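Long-range contacts in aldo-keto reductase AKR2E4 (Bombyx mori, PDB 3WCZ), which reduces 3-dehydroecdysone with NADPH as an NADP-dependent aldo-keto reductase and may help to regulate molting: residues Asn184-Gln189 with Gly219-Arg224; Phe209-Ser214 with Lys290-Ile295; Val241-Leu246 with Ile270-Phe275. All blocks are in the same frame, centred on the assembly; numbering follows the deposited sequence.

Contact 1 of 3, residues Asn184-Gln189 with Gly219-Arg224. With EDO (1,2-ethanediol), chain F.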
loop_
_atom_site.group_PDB
_atom_site.type_symbol
_atom_site.label_atom_id
_atom_site.label_comp_id
_atom_site.label_asym_id
_atom_site.label_seq_id
_atom_site.Cartn_x
_atom_site.Cartn_y
_atom_site.Cartn_z
ATOM N N ASN A 184 -0.112 -4.884 10.551
ATOM C CA ASN A 184 1.145 -4.906 11.288
ATOM C C ASN A 184 0.841 -5.600 12.628
ATOM O O ASN A 184 -0.298 -6.000 12.869
ATOM C CB ASN A 184 1.707 -3.483 11.448
ATOM C CG ASN A 184 0.696 -2.533 12.040
ATOM O OD1 ASN A 184 0.087 -2.840 13.079
ATOM N ND2 ASN A 184 0.458 -1.411 11.370
ATOM N N PRO A 185 1.861 -5.787 13.498
ATOM C CA PRO A 185 1.595 -6.687 14.631
ATOM C C PRO A 185 0.574 -6.187 15.631
ATOM O O PRO A 185 -0.066 -6.995 16.314
ATOM C CB PRO A 185 2.980 -6.826 15.308
ATOM C CG PRO A 185 3.960 -6.638 14.161
ATOM C CD PRO A 185 3.303 -5.559 13.289
ATOM N N THR A 186 0.429 -4.880 15.731
ATOM C CA THR A 186 -0.542 -4.310 16.667
ATOM C C THR A 186 -1.905 -3.984 16.033
ATOM O O THR A 186 -2.830 -3.536 16.736
ATOM C CB THR A 186 0.043 -3.091 17.412
ATOM O OG1 THR A 186 0.829 -2.281 16.531
ATOM C CG2 THR A 186 0.945 -3.566 18.515
ATOM N N ASN A 187 -2.033 -4.252 14.737
ATOM C CA ASN A 187 -3.297 -4.017 14.011
ATOM C C ASN A 187 -3.366 -5.068 12.910
ATOM O O ASN A 187 -3.075 -4.797 11.734
ATOM C CB ASN A 187 -3.373 -2.604 13.447
ATOM C CG ASN A 187 -4.777 -2.222 12.982
ATOM O OD1 ASN A 187 -5.643 -1.960 13.804
ATOM N ND2 ASN A 187 -5.000 -2.171 11.672
ATOM N N THR A 188 -3.713 -6.285 13.290
ATOM C CA THR A 188 -3.501 -7.430 12.424
ATOM C C THR A 188 -4.639 -7.687 11.416
ATOM O O THR A 188 -4.463 -8.432 10.442
ATOM C CB THR A 188 -3.272 -8.691 13.245
ATOM O OG1 THR A 188 -4.400 -8.896 14.094
ATOM C CG2 THR A 188 -2.020 -8.594 14.083
ATOM N N GLN A 189 -5.803 -7.090 11.670
ATOM C CA GLN A 189 -6.971 -7.170 10.783
ATOM C C GLN A 189 -7.239 -8.580 10.280
ATOM O O GLN A 189 -7.491 -8.799 9.076
ATOM C CB GLN A 189 -6.871 -6.190 9.594
ATOM C CG GLN A 189 -6.591 -4.760 10.028
ATOM C CD GLN A 189 -7.325 -3.726 9.223
ATOM O OE1 GLN A 189 -8.552 -3.813 9.036
ATOM N NE2 GLN A 189 -6.623 -2.720 8.791
ATOM N N GLY A 219 4.091 6.378 24.347
ATOM C CA GLY A 219 3.043 5.459 24.729
ATOM C C GLY A 219 2.650 4.458 23.654
ATOM O O GLY A 219 1.532 3.938 23.668
ATOM N N ALA A 220 3.574 4.144 22.760
ATOM C CA ALA A 220 3.295 3.130 21.749
ATOM C C ALA A 220 3.182 1.747 22.378
ATOM O O ALA A 220 3.898 1.402 23.330
ATOM C CB ALA A 220 4.369 3.147 20.686
ATOM N N PRO A 221 2.293 0.910 21.844
ATOM C CA PRO A 221 2.175 -0.461 22.326
ATOM C C PRO A 221 3.388 -1.316 21.940
ATOM O O PRO A 221 4.050 -1.033 20.931
ATOM C CB PRO A 221 0.925 -0.974 21.592
ATOM C CG PRO A 221 0.913 -0.185 20.335
ATOM C CD PRO A 221 1.383 1.181 20.717
ATOM N N PRO A 222 3.683 -2.356 22.720
ATOM C CA PRO A 222 4.684 -3.331 22.291
ATOM C C PRO A 222 4.243 -4.011 21.007
ATOM O O PRO A 222 3.043 -4.028 20.728
ATOM C CB PRO A 222 4.709 -4.336 23.441
ATOM C CG PRO A 222 3.356 -4.198 24.106
ATOM C CD PRO A 222 2.944 -2.781 23.925
ATOM N N PRO A 223 5.168 -4.613 20.258
ATOM C CA PRO A 223 6.594 -4.790 20.557
ATOM C C PRO A 223 7.507 -3.633 20.152
ATOM O O PRO A 223 7.307 -2.974 19.123
ATOM C CB PRO A 223 6.955 -6.006 19.714
ATOM C CG PRO A 223 6.022 -5.957 18.540
ATOM C CD PRO A 223 4.741 -5.352 19.058
ATOM N N ARG A 224 8.543 -3.425 20.958
ATOM C CA ARG A 224 9.681 -2.589 20.567
ATOM C C ARG A 224 10.616 -3.353 19.660
ATOM O O ARG A 224 10.514 -4.567 19.525
ATOM C CB ARG A 224 10.480 -2.176 21.798
ATOM C CG ARG A 224 9.726 -1.392 22.834
ATOM C CD ARG A 224 9.401 0.048 22.382
ATOM N NE ARG A 224 8.048 0.090 21.839
ATOM C CZ ARG A 224 7.714 0.439 20.604
ATOM N NH1 ARG A 224 8.628 0.845 19.719
ATOM N NH2 ARG A 224 6.441 0.414 20.259
HETATM C C1 EDO F . -10.308 -1.386 7.330
HETATM O O1 EDO F . -9.596 -1.452 8.577
HETATM C C2 EDO F . -10.660 0.037 7.021
HETATM O O2 EDO F . -9.501 0.882 7.093
#

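Contact 2 of 3, residues Phe209-Ser214 with Lys290-Ile295. With NAP (NADP nicotinamide-adenine-dinucleotide phosphate), chain B; EDO (1,2-ethanediol), chain E; EDO (1,2-ethanediol), chain F.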
loop_
_atom_site.group_PDB
_atom_site.type_symbol
_atom_site.label_atom_id
_atom_site.label_comp_id
_atom_site.label_asym_id
_atom_site.label_seq_id
_atom_site.Cartn_x
_atom_site.Cartn_y
_atom_site.Cartn_z
ATOM N N PHE A 209 5.470 -1.733 9.398
ATOM C CA PHE A 209 6.327 -1.792 10.573
ATOM C C PHE A 209 5.590 -1.411 11.852
ATOM O O PHE A 209 6.168 -1.522 12.956
ATOM C CB PHE A 209 7.576 -0.941 10.374
ATOM C CG PHE A 209 8.464 -1.437 9.258
ATOM C CD1 PHE A 209 9.013 -2.713 9.300
ATOM C CD2 PHE A 209 8.733 -0.648 8.169
ATOM C CE1 PHE A 209 9.838 -3.142 8.268
ATOM C CE2 PHE A 209 9.562 -1.050 7.177
ATOM C CZ PHE A 209 10.111 -2.296 7.211
ATOM N N GLY A 210 4.333 -0.992 11.761
ATOM C CA GLY A 210 3.546 -0.734 12.956
ATOM C C GLY A 210 4.237 0.276 13.858
ATOM O O GLY A 210 4.832 1.229 13.387
ATOM N N PHE A 211 4.164 0.054 15.161
ATOM C CA PHE A 211 4.819 0.928 16.128
ATOM C C PHE A 211 6.187 0.390 16.526
ATOM O O PHE A 211 6.782 0.863 17.508
ATOM C CB PHE A 211 3.933 1.125 17.377
ATOM C CG PHE A 211 2.688 1.916 17.124
ATOM C CD1 PHE A 211 2.723 3.304 17.155
ATOM C CD2 PHE A 211 1.474 1.293 16.871
ATOM C CE1 PHE A 211 1.586 4.048 16.925
ATOM C CE2 PHE A 211 0.321 2.036 16.641
ATOM C CZ PHE A 211 0.382 3.404 16.688
ATOM N N VAL A 212 6.733 -0.557 15.777
ATOM C CA VAL A 212 8.090 -1.027 16.040
ATOM C C VAL A 212 9.101 0.025 15.607
ATOM O O VAL A 212 10.212 0.102 16.163
ATOM C CB VAL A 212 8.375 -2.352 15.345
ATOM C CG1 VAL A 212 9.747 -2.875 15.766
ATOM C CG2 VAL A 212 7.299 -3.374 15.696
ATOM N N VAL A 213 8.715 0.869 14.665
ATOM C CA VAL A 213 9.486 2.044 14.266
ATOM C C VAL A 213 8.828 3.278 14.877
ATOM O O VAL A 213 7.653 3.260 15.255
ATOM C CB VAL A 213 9.539 2.209 12.714
ATOM C CG1 VAL A 213 10.221 1.037 12.101
ATOM C CG2 VAL A 213 8.116 2.415 12.104
ATOM N N SER A 214 9.575 4.377 14.964
ATOM C CA SER A 214 9.054 5.580 15.595
ATOM C C SER A 214 7.892 6.190 14.815
ATOM O O SER A 214 7.961 6.301 13.586
ATOM C CB SER A 214 10.170 6.617 15.732
ATOM O OG SER A 214 9.651 7.777 16.364
ATOM N N LYS A 290 -3.597 -5.339 18.963
ATOM C CA LYS A 290 -4.333 -4.456 19.859
ATOM C C LYS A 290 -5.428 -3.711 19.101
ATOM O O LYS A 290 -6.096 -2.853 19.677
ATOM C CB LYS A 290 -3.379 -3.411 20.445
ATOM C CG LYS A 290 -2.314 -3.959 21.344
ATOM C CD LYS A 290 -2.924 -4.448 22.606
ATOM C CE LYS A 290 -1.841 -4.756 23.648
ATOM N NZ LYS A 290 -2.450 -5.211 24.929
ATOM N N ASN A 291 -5.589 -3.992 17.809
ATOM C CA ASN A 291 -6.463 -3.179 16.941
ATOM C C ASN A 291 -6.162 -1.704 17.138
ATOM O O ASN A 291 -7.067 -0.851 17.194
ATOM C CB ASN A 291 -7.935 -3.471 17.206
ATOM C CG ASN A 291 -8.244 -4.955 17.106
ATOM O OD1 ASN A 291 -7.982 -5.608 16.097
ATOM N ND2 ASN A 291 -8.779 -5.512 18.178
ATOM N N HIS A 292 -4.884 -1.378 17.195
ATOM C CA HIS A 292 -4.435 -0.022 17.424
ATOM C C HIS A 292 -3.790 0.450 16.138
ATOM O O HIS A 292 -2.722 -0.032 15.758
ATOM C CB HIS A 292 -3.440 -0.016 18.587
ATOM C CG HIS A 292 -2.938 1.340 18.985
ATOM N ND1 HIS A 292 -2.449 1.589 20.252
ATOM C CD2 HIS A 292 -2.842 2.513 18.314
ATOM C CE1 HIS A 292 -2.079 2.850 20.341
ATOM N NE2 HIS A 292 -2.308 3.438 19.182
ATOM N N ARG A 293 -4.432 1.409 15.484
ATOM C CA ARG A 293 -4.003 1.874 14.179
ATOM C C ARG A 293 -2.905 2.903 14.261
ATOM O O ARG A 293 -2.985 3.862 15.035
ATOM C CB ARG A 293 -5.181 2.434 13.389
ATOM C CG ARG A 293 -6.284 1.445 13.131
ATOM C CD ARG A 293 -7.540 2.158 12.613
ATOM N NE ARG A 293 -8.660 1.255 12.417
ATOM C CZ ARG A 293 -8.847 0.513 11.336
ATOM N NH1 ARG A 293 -8.000 0.544 10.326
ATOM N NH2 ARG A 293 -9.900 -0.285 11.289
ATOM N N VAL A 294 -1.867 2.717 13.462
ATOM C CA VAL A 294 -0.894 3.752 13.170
ATOM C C VAL A 294 -1.559 4.946 12.489
ATOM O O VAL A 294 -1.260 6.095 12.799
ATOM C CB VAL A 294 0.239 3.219 12.263
ATOM C CG1 VAL A 294 1.144 4.340 11.770
ATOM C CG2 VAL A 294 1.064 2.193 13.008
ATOM N N ILE A 295 -2.452 4.667 11.546
ATOM C CA ILE A 295 -3.119 5.727 10.772
ATOM C C ILE A 295 -4.489 5.997 11.384
ATOM O O ILE A 295 -5.418 5.205 11.272
ATOM C CB ILE A 295 -3.206 5.360 9.252
ATOM C CG1 ILE A 295 -1.795 5.134 8.675
ATOM C CG2 ILE A 295 -3.969 6.419 8.466
ATOM C CD1 ILE A 295 -0.852 6.331 8.719
HETATM P PA NAP B . 6.318 2.028 7.284
HETATM O O1A NAP B . 6.823 1.431 6.037
HETATM O O2A NAP B . 5.342 1.382 8.140
HETATM O O5B NAP B . 7.453 2.577 8.203
HETATM C C5B NAP B . 8.472 3.385 7.696
HETATM C C4B NAP B . 9.546 3.741 8.712
HETATM O O4B NAP B . 10.333 2.571 9.008
HETATM C C3B NAP B . 10.489 4.816 8.327
HETATM O O3B NAP B . 10.759 5.565 9.488
HETATM C C2B NAP B . 11.652 4.082 7.861
HETATM O O2B NAP B . 12.866 4.802 7.937
HETATM C C1B NAP B . 11.684 2.871 8.756
HETATM N N9A NAP B . 12.268 1.665 8.208
HETATM C C8A NAP B . 12.091 1.207 6.951
HETATM N N7A NAP B . 12.651 0.026 6.787
HETATM C C5A NAP B . 13.234 -0.318 7.978
HETATM C C6A NAP B . 13.962 -1.432 8.408
HETATM N N6A NAP B . 14.295 -2.516 7.591
HETATM N N1A NAP B . 14.384 -1.418 9.685
HETATM C C2A NAP B . 14.099 -0.400 10.497
HETATM N N3A NAP B . 13.393 0.680 10.123
HETATM C C4A NAP B . 12.949 0.710 8.857
HETATM O O3 NAP B . 5.720 3.472 6.854
HETATM P PN NAP B . 4.358 4.107 6.326
HETATM O O1N NAP B . 4.781 5.226 5.447
HETATM O O2N NAP B . 3.498 4.391 7.506
HETATM O O5D NAP B . 3.615 2.985 5.480
HETATM C C5D NAP B . 4.191 2.452 4.335
HETATM C C4D NAP B . 3.535 2.865 3.010
HETATM O O4D NAP B . 2.201 2.399 2.928
HETATM C C3D NAP B . 3.401 4.340 2.807
HETATM O O3D NAP B . 4.636 4.973 2.543
HETATM C C2D NAP B . 2.425 4.399 1.741
HETATM O O2D NAP B . 2.999 4.038 0.517
HETATM C C1D NAP B . 1.426 3.361 2.204
HETATM N N1N NAP B . 0.308 3.791 3.052
HETATM C C2N NAP B . -0.939 3.844 2.549
HETATM C C3N NAP B . -1.986 4.230 3.348
HETATM C C7N NAP B . -3.334 4.214 2.732
HETATM O O7N NAP B . -3.608 3.514 1.727
HETATM N N7N NAP B . -4.299 4.883 3.396
HETATM C C4N NAP B . -1.777 4.647 4.675
HETATM C C5N NAP B . -0.479 4.574 5.199
HETATM C C6N NAP B . 0.529 4.138 4.348
HETATM P P2B NAP B . 13.826 5.012 6.672
HETATM O O1X NAP B . 14.947 5.912 7.226
HETATM O O2X NAP B . 14.360 3.702 6.287
HETATM O O3X NAP B . 13.009 5.687 5.598
HETATM C C1 EDO E . -9.928 -8.817 16.585
HETATM O O1 EDO E . -9.203 -8.632 17.828
HETATM C C2 EDO E . -9.765 -10.226 16.023
HETATM O O2 EDO E . -8.387 -10.485 15.686
HETATM C C1 EDO F . -10.308 -1.386 7.330
HETATM O O1 EDO F . -9.596 -1.452 8.577
HETATM C C2 EDO F . -10.660 0.037 7.021
HETATM O O2 EDO F . -9.501 0.882 7.093
#

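Contact 3 of 3, residues Val241-Leu246 with Ile270-Phe275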
loop_
_atom_site.group_PDB
_atom_site.type_symbol
_atom_site.label_atom_id
_atom_site.label_comp_id
_atom_site.label_asym_id
_atom_site.label_seq_id
_atom_site.Cartn_x
_atom_site.Cartn_y
_atom_site.Cartn_z
ATOM N N VAL A 241 15.006 -7.556 12.282
ATOM C CA VAL A 241 13.651 -7.493 12.814
ATOM C C VAL A 241 12.715 -6.931 11.744
ATOM O O VAL A 241 11.588 -7.401 11.601
ATOM C CB VAL A 241 13.566 -6.659 14.134
ATOM C CG1 VAL A 241 12.113 -6.296 14.487
ATOM C CG2 VAL A 241 14.210 -7.434 15.270
ATOM N N GLY A 242 13.173 -5.954 10.970
ATOM C CA GLY A 242 12.347 -5.418 9.900
ATOM C C GLY A 242 11.981 -6.514 8.913
ATOM O O GLY A 242 10.847 -6.586 8.420
ATOM N N GLN A 243 12.942 -7.362 8.548
ATOM C CA GLN A 243 12.670 -8.438 7.612
ATOM C C GLN A 243 11.689 -9.458 8.190
ATOM O O GLN A 243 10.872 -10.017 7.455
ATOM C CB GLN A 243 13.968 -9.088 7.138
ATOM C CG GLN A 243 14.801 -8.156 6.297
ATOM C CD GLN A 243 16.228 -8.634 6.071
ATOM O OE1 GLN A 243 16.888 -9.152 6.989
ATOM N NE2 GLN A 243 16.707 -8.494 4.855
ATOM N N ILE A 244 11.787 -9.728 9.496
ATOM C CA ILE A 244 10.823 -10.605 10.140
ATOM C C ILE A 244 9.405 -10.038 10.029
ATOM O O ILE A 244 8.461 -10.763 9.696
ATOM C CB ILE A 244 11.196 -10.829 11.644
ATOM C CG1 ILE A 244 12.555 -11.514 11.808
ATOM C CG2 ILE A 244 10.103 -11.612 12.367
ATOM C CD1 ILE A 244 12.667 -12.846 11.132
ATOM N N LEU A 245 9.267 -8.749 10.308
ATOM C CA LEU A 245 7.953 -8.112 10.242
ATOM C C LEU A 245 7.352 -8.145 8.851
ATOM O O LEU A 245 6.149 -8.379 8.706
ATOM C CB LEU A 245 8.064 -6.669 10.709
ATOM C CG LEU A 245 8.425 -6.493 12.197
ATOM C CD1 LEU A 245 8.712 -5.051 12.530
ATOM C CD2 LEU A 245 7.313 -7.009 13.115
ATOM N N LEU A 246 8.191 -7.935 7.843
ATOM C CA LEU A 246 7.704 -7.975 6.468
ATOM C C LEU A 246 7.404 -9.423 6.036
ATOM O O LEU A 246 6.391 -9.678 5.351
ATOM C CB LEU A 246 8.713 -7.316 5.543
ATOM C CG LEU A 246 8.962 -5.845 5.820
ATOM C CD1 LEU A 246 10.076 -5.320 4.955
ATOM C CD2 LEU A 246 7.707 -5.002 5.592
ATOM N N ILE A 270 13.309 -6.013 0.650
ATOM C CA ILE A 270 12.817 -6.935 -0.381
ATOM C C ILE A 270 13.496 -8.310 -0.273
ATOM O O ILE A 270 13.108 -9.236 -0.971
ATOM C CB ILE A 270 12.963 -6.296 -1.795
ATOM C CG1 ILE A 270 12.129 -7.046 -2.829
ATOM C CG2 ILE A 270 14.417 -6.204 -2.190
ATOM C CD1 ILE A 270 11.859 -6.204 -4.053
ATOM N N ASP A 271 14.457 -8.447 0.646
ATOM C CA ASP A 271 15.200 -9.708 0.778
ATOM C C ASP A 271 14.460 -10.671 1.722
ATOM O O ASP A 271 14.937 -10.967 2.815
ATOM C CB ASP A 271 16.636 -9.424 1.243
ATOM C CG ASP A 271 17.552 -10.629 1.140
ATOM O OD1 ASP A 271 17.160 -11.658 0.553
ATOM O OD2 ASP A 271 18.684 -10.520 1.666
ATOM N N LEU A 272 13.310 -11.158 1.275
ATOM C CA LEU A 272 12.362 -11.887 2.118
ATOM C C LEU A 272 12.068 -13.288 1.636
ATOM O O LEU A 272 11.173 -13.926 2.169
ATOM C CB LEU A 272 11.024 -11.091 2.163
ATOM C CG LEU A 272 11.082 -9.603 2.474
ATOM C CD1 LEU A 272 9.675 -9.027 2.387
ATOM C CD2 LEU A 272 11.669 -9.326 3.830
ATOM N N PHE A 273 12.798 -13.759 0.622
ATOM C CA PHE A 273 12.376 -14.957 -0.110
ATOM C C PHE A 273 13.338 -16.125 0.006
ATOM O O PHE A 273 13.212 -17.100 -0.729
ATOM C CB PHE A 273 12.016 -14.567 -1.551
ATOM C CG PHE A 273 10.992 -13.482 -1.568
ATOM C CD1 PHE A 273 9.678 -13.771 -1.238
ATOM C CD2 PHE A 273 11.351 -12.153 -1.772
ATOM C CE1 PHE A 273 8.754 -12.781 -1.143
ATOM C CE2 PHE A 273 10.398 -11.142 -1.679
ATOM C CZ PHE A 273 9.110 -11.471 -1.369
ATOM N N ASP A 274 14.216 -16.046 0.995
ATOM C CA ASP A 274 15.113 -17.143 1.307
ATOM C C ASP A 274 14.813 -17.732 2.697
ATOM O O ASP A 274 15.600 -18.526 3.222
ATOM C CB ASP A 274 16.575 -16.675 1.172
ATOM C CG ASP A 274 16.952 -15.578 2.139
ATOM O OD1 ASP A 274 16.053 -14.933 2.713
ATOM O OD2 ASP A 274 18.180 -15.311 2.309
ATOM N N PHE A 275 13.661 -17.395 3.267
ATOM C CA PHE A 275 13.205 -17.957 4.532
ATOM C C PHE A 275 11.721 -17.778 4.634
ATOM O O PHE A 275 11.127 -17.044 3.841
ATOM C CB PHE A 275 13.905 -17.307 5.749
ATOM C CG PHE A 275 13.348 -15.970 6.169
ATOM C CD1 PHE A 275 13.505 -14.832 5.371
ATOM C CD2 PHE A 275 12.693 -15.836 7.380
ATOM C CE1 PHE A 275 13.012 -13.597 5.796
ATOM C CE2 PHE A 275 12.248 -14.622 7.805
ATOM C CZ PHE A 275 12.402 -13.504 7.013
HETATM O O HOH W 1 19.357 -8.509 3.626
#

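Contact 1 of 3, residues Asn184-Gln189 with Gly219-Arg224
Thr186 meets the proline-rich run Pro221-Pro222-Pro223 with its methyl group, and the apolar contacts centre on that one carbon. Its CG2 lies beside the backbone N, while OG1 sits between N and the carbonyl carbon (chi1 40°), which sends the methyl toward the prolines. The Thr186 and Pro221 side chains cross at about a right angle, with Thr186 CG2 3.8 Å from Pro221 CG; the same methyl approaches Pro222 O tightly, at 3.1 Å. The peptide before Pro223 is cis, which turns Pro223 CD to the same side as that carbonyl; Thr186 CG2 and Pro223 CD are 4.2 Å apart. Pro185 adds a looser ring contact, CB to Pro223 CD at 4.4 Å. Rigid prolines suit both loops, since they supply apolar rings where no regular helix or strand holds the backbone.

These are loops following neighbouring strands, 178-182 and 202-206, of the (beta/alpha)8 barrel; the second belongs to the long loop B of aldo-keto reductases, whose earlier residues run along NADP. Phe211 from that same loop touches both Thr186 and Pro221.

The polar bonds brace each loop separately. Asn184 to Asn187 form a type I turn, with Asn187 N bonded to Asn184 O at 3.1 Å; Pro185 takes its second position, where the fixed phi of proline fits. Asn184 OD1 accepts a weak bond from Thr186 N. In 219-224, Arg224 folds back so that NH2 reaches Pro221 O at 2.9 Å, coming from above the carbonyl plane (41° out of it), and the same nitrogen also bonds Phe211 O.

At the far end Gln189, the N-cap of helix 190-198, accepts a bond from a 1,2-ethanediol, O1 to OE1 at 2.6 Å, while its NE2 holds Glu182 O.

Contact 2 of 3, residues Phe209-Ser214 with Lys290-Ile295
Phe211 drives the edge of its ring against His292 and turns one face to Val294, joining loop B of the aldo-keto reductase barrel to the C-terminal loop. From CB, which heads toward the 290-295 segment, CG is set beside the backbone N (chi1 -68°), and this carries the ring to Val294 on one face and to His292 at its outer edge. CD2 passes Val294 CG2 at 4.0 Å. CE2 meets the same methyl at 3.7 Å, part of a CH-pi contact over the ring face, and approaches His292 CD2 at 3.6 Å. At the tip, CZ lies 3.7 Å from His292 NE2 and has Arg293 O at the ring edge. The T-shaped pair has its planes at 61°; the flat phenyl ring suits a place that needs both an edge and a face. Val294 CG2 also touches Gly210 C, where a positive phi (56°) favours glycine.

The neighbouring residues line the cofactor pocket. Phe209 turns one face, near its rim, to C4A of the adenine, with CE2 3.3 Å from N7A of NADP, while CD1 and CE1 pack on Leu245 and Leu246; cutting this side chain back to alanine is likely to open a gap between adenine and helix 241-251 and leave the base freer to shift. Val213 CG1 stands 3.5 Å from the NADP ribose oxygen O4B. Ile295 CG1 touches nicotinamide C5N of NADP at 3.8 Å.

Contact 3 of 3, residues Val241-Leu246 with Ile270-Phe275
Leu272 and Phe275 reach helix 241-251 through different first torsions. In Leu272, CG is beside the backbone N (chi1 -49°), so that the branched end comes nearer the helix than CB alone would suggest. In Phe275, CG lies between N and the carbonyl carbon (chi1 80°), which swings the ring in toward the same helix. Leu272 CD1 then packs on Leu246 CB at 3.7 Å, and CD2 approaches Gln243 O at 3.8 Å. The Phe275 ring turns its edge to that same oxygen, with CZ 3.8 Å from Gln243 O, while CE2 meets Ile244 CD1 at 3.8 Å, the two side chains crossing at about a right angle.

Here helix 241-251, which follows strand 202-206 and helix 228-237 in the (beta/alpha)8 barrel, is joined to the loop that leaves helix 263-270, just beyond the NADP-binding Asn269. Leucine, isoleucine and phenylalanine suit this buried seam because their apolar ends need no polar partners.

Gln243 passes Asp271, the centre of an inverse gamma turn, with amide and carboxylate planes 77° apart. A water joins them: it accepts from Gln243 NE2 at 2.9 Å and donates to Asp271 OD2 at 2.9 Å. Gln243 NE2 also bonds Gln268 O, and OE1 takes Ser240 N. With donor and acceptor ends both engaged, the amide has its flip fixed, and the one polar pair of an otherwise apolar contact is bridged through water.

From the N terminus, the chain leaves strand 178-182 into 184-189, makes helix 190-198 and strand 202-206, and returns in 219-224, where contact 1 closes its loop. Before that closure 209-214 has already opened contact 2, which ends only at 290-295 after the last helices, so contacts 1 and 2 cross. Contact 3 opens and closes within the span of contact 2, joining helix 241-251 to 270-275, and follows contact 1 in series. Loop B is tied to the loop after strand 178-182 by contact 1 and to the C-terminal loop beside the cofactor by contact 2; Thr186 bonds to Lys290. Leu245 of helix 241-251 links both to contact 3, touching Pro185 and Val212.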